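Local atomic coordinates of fusion DH (Streptomyces sp. MJ635-86F5, PDB entry 6K97), a protein that forms the dehydratase domain of a modular polyketide synthase in cremimycin biosynthesis, built as an engineered fusion, and probably removes water from a polyketide intermediate. Residues V234-P239 with H249-L254. Numbering follows the deposited sequence.
Sequences VEVGAP and HVHPAL
Leu254 and Val236 bury the largest areas where segment 234-239 faces the start of the helix 252-266. Both segments lie in the second half of a double hot dog fold, in the predicted C-terminal hot dog. Here the helix packs against the strand 229-235, a contact within one part of the fusion. Leu254 sets its CD1 methyl against Val234 and Glu235. Leu254 CD1 is 3.6 Å from Val234 CG2 and just as close to Glu235 CA. The leucine CG is anti to its own N (chi1 -171°), which brings the tip of the side chain up against the strand. Leu292 of the strand 291-298 touches both Val234 and Leu254. Val236 turns its two methyls to His251. CG1 of Val236 sits over one face of the His251 ring in a CH-pi contact, 3.9 Å from the ring centroid and nearest NE2. CG2 lies beside the CG and CD2 atoms of the same ring. Trp61 packs edge-to-face with this histidine. His251 is also the N-cap of the helix. His251 ND1 accepts a hydrogen bond from Ala253 N, which lies in the ring plane, at 3.2 Å and bent to 144° at the hydrogen.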
ATOM      1  N   VAL A 234      22.374  14.459  25.206  1.00 42.97           N
ATOM      2  CA  VAL A 234      21.779  13.147  25.039  1.00 42.80           C
ATOM      3  C   VAL A 234      22.571  12.358  24.006  1.00 42.47           C
ATOM      4  O   VAL A 234      23.213  12.915  23.124  1.00 39.73           O
ATOM      5  CB  VAL A 234      20.276  13.220  24.657  1.00 44.13           C
ATOM      6  CG1 VAL A 234      19.530  14.063  25.657  1.00 46.56           C
ATOM      7  CG2 VAL A 234      20.064  13.834  23.287  1.00 44.45           C
ATOM      8  N   GLU A 235      22.528  11.051  24.159  1.00 46.98           N
ATOM      9  CA  GLU A 235      23.220  10.107  23.302  1.00 52.55           C
ATOM     10  C   GLU A 235      22.356   8.837  23.278  1.00 51.29           C
ATOM     11  O   GLU A 235      21.415   8.750  24.030  1.00 49.73           O
ATOM     12  CB  GLU A 235      24.625   9.829  23.796  1.00 54.29           C
ATOM     13  CG  GLU A 235      25.590   9.637  22.623  1.00 66.79           C
ATOM     14  CD  GLU A 235      27.056   9.624  23.033  1.00 72.39           C
ATOM     15  OE1 GLU A 235      27.336   9.573  24.271  1.00 79.11           O
ATOM     16  OE2 GLU A 235      27.903   9.639  22.107  1.00 73.05           O
ATOM     17  N   VAL A 236      22.595   7.913  22.353  1.00 52.76           N
ATOM     18  CA  VAL A 236      21.806   6.682  22.331  1.00 54.95           C
ATOM     19  C   VAL A 236      22.404   5.721  23.364  1.00 55.27           C
ATOM     20  O   VAL A 236      23.593   5.353  23.269  1.00 53.50           O
ATOM     21  CB  VAL A 236      21.816   6.012  20.934  1.00 58.41           C
ATOM     22  CG1 VAL A 236      20.935   4.772  20.931  1.00 60.89           C
ATOM     23  CG2 VAL A 236      21.331   6.986  19.887  1.00 62.90           C
ATOM     24  N   GLY A 237      21.591   5.326  24.342  1.00 53.58           N
ATOM     25  CA  GLY A 237      22.024   4.394  25.384  1.00 57.14           C
ATOM     26  C   GLY A 237      22.250   2.994  24.831  1.00 59.81           C
ATOM     27  O   GLY A 237      21.591   2.589  23.875  1.00 66.71           O
ATOM     28  N   ALA A 238      23.223   2.273  25.386  1.00 69.73           N
ATOM     29  CA  ALA A 238      23.526   0.887  24.968  1.00 74.16           C
ATOM     30  C   ALA A 238      23.597   0.718  23.446  1.00 79.26           C
ATOM     31  O   ALA A 238      22.774  -0.004  22.854  1.00 97.66           O
ATOM     32  CB  ALA A 238      22.505  -0.069  25.567  1.00 73.89           C
ATOM     33  N   PRO A 239      24.580   1.386  22.801  1.00 85.64           N
ATOM     34  CA  PRO A 239      24.651   1.460  21.321  1.00 83.33           C
ATOM     35  C   PRO A 239      24.538   0.095  20.614  1.00 83.73           C
ATOM     36  O   PRO A 239      23.690  -0.099  19.719  1.00 85.65           O
ATOM     37  CB  PRO A 239      26.029   2.090  21.060  1.00 81.45           C
ATOM     38  CG  PRO A 239      26.409   2.792  22.335  1.00 79.43           C
ATOM     39  CD  PRO A 239      25.695   2.110  23.460  1.00 81.12           C
ATOM     40  N   HIS A 249      16.099   8.931  10.800  1.00 30.86           N
ATOM     41  CA  HIS A 249      16.000  10.399  10.698  1.00 32.53           C
ATOM     42  C   HIS A 249      16.442  10.989  12.017  1.00 32.93           C
ATOM     43  O   HIS A 249      17.417  11.714  12.030  1.00 33.90           O
ATOM     44  CB  HIS A 249      14.645  10.847  10.223  1.00 29.81           C
ATOM     45  CG  HIS A 249      14.360  10.316   8.856  1.00 33.33           C
ATOM     46  ND1 HIS A 249      14.974  10.822   7.733  1.00 34.16           N
ATOM     47  CD2 HIS A 249      13.648   9.244   8.442  1.00 31.77           C
ATOM     48  CE1 HIS A 249      14.554  10.162   6.678  1.00 33.03           C
ATOM     49  NE2 HIS A 249      13.786   9.175   7.087  1.00 31.67           N
ATOM     50  N   VAL A 250      15.758  10.609  13.095  1.00 32.40           N
ATOM     51  CA  VAL A 250      16.228  10.839  14.457  1.00 32.48           C
ATOM     52  C   VAL A 250      15.849   9.648  15.379  1.00 30.32           C
ATOM     53  O   VAL A 250      14.717   9.383  15.604  1.00 30.21           O
ATOM     54  CB  VAL A 250      15.621  12.111  15.065  1.00 33.75           C
ATOM     55  CG1 VAL A 250      16.304  12.394  16.380  1.00 34.40           C
ATOM     56  CG2 VAL A 250      15.775  13.301  14.148  1.00 35.52           C
ATOM     57  N   HIS A 251      16.851   8.976  15.903  1.00 32.74           N
ATOM     58  CA  HIS A 251      16.724   7.782  16.661  1.00 32.06           C
ATOM     59  C   HIS A 251      15.716   8.126  17.748  1.00 30.54           C
ATOM     60  O   HIS A 251      15.915   9.059  18.495  1.00 27.51           O
ATOM     61  CB  HIS A 251      18.106   7.357  17.242  1.00 33.11           C
ATOM     62  CG  HIS A 251      18.155   5.935  17.760  1.00 33.99           C
ATOM     63  ND1 HIS A 251      17.342   5.480  18.769  1.00 33.22           N
ATOM     64  CD2 HIS A 251      18.930   4.877  17.418  1.00 35.51           C
ATOM     65  CE1 HIS A 251      17.608   4.212  19.027  1.00 33.91           C
ATOM     66  NE2 HIS A 251      18.569   3.820  18.220  1.00 34.97           N
ATOM     67  N   PRO A 252      14.630   7.358  17.827  1.00 28.29           N
ATOM     68  CA  PRO A 252      13.610   7.619  18.809  1.00 29.95           C
ATOM     69  C   PRO A 252      14.099   7.682  20.266  1.00 31.99           C
ATOM     70  O   PRO A 252      13.586   8.482  21.017  1.00 31.71           O
ATOM     71  CB  PRO A 252      12.672   6.452  18.622  1.00 30.62           C
ATOM     72  CG  PRO A 252      12.778   6.123  17.164  1.00 28.76           C
ATOM     73  CD  PRO A 252      14.212   6.361  16.839  1.00 28.86           C
ATOM     74  N   ALA A 253      15.099   6.880  20.641  1.00 33.61           N
ATOM     75  CA  ALA A 253      15.724   6.965  21.993  1.00 36.90           C
ATOM     76  C   ALA A 253      16.448   8.307  22.245  1.00 35.52           C
ATOM     77  O   ALA A 253      16.430   8.848  23.359  1.00 33.86           O
ATOM     78  CB  ALA A 253      16.697   5.812  22.207  1.00 38.40           C
ATOM     79  N   LEU A 254      17.042   8.860  21.203  1.00 35.85           N
ATOM     80  CA  LEU A 254      17.789  10.120  21.328  1.00 36.67           C
ATOM     81  C   LEU A 254      16.810  11.231  21.552  1.00 35.60           C
ATOM     82  O   LEU A 254      16.903  12.028  22.542  1.00 35.93           O
ATOM     83  CB  LEU A 254      18.567  10.334  20.086  1.00 41.31           C
ATOM     84  CG  LEU A 254      19.598  11.397  19.918  1.00 45.64           C
ATOM     85  CD1 LEU A 254      20.713  11.218  20.923  1.00 48.85           C
ATOM     86  CD2 LEU A 254      20.142  11.258  18.485  1.00 48.63           C
TER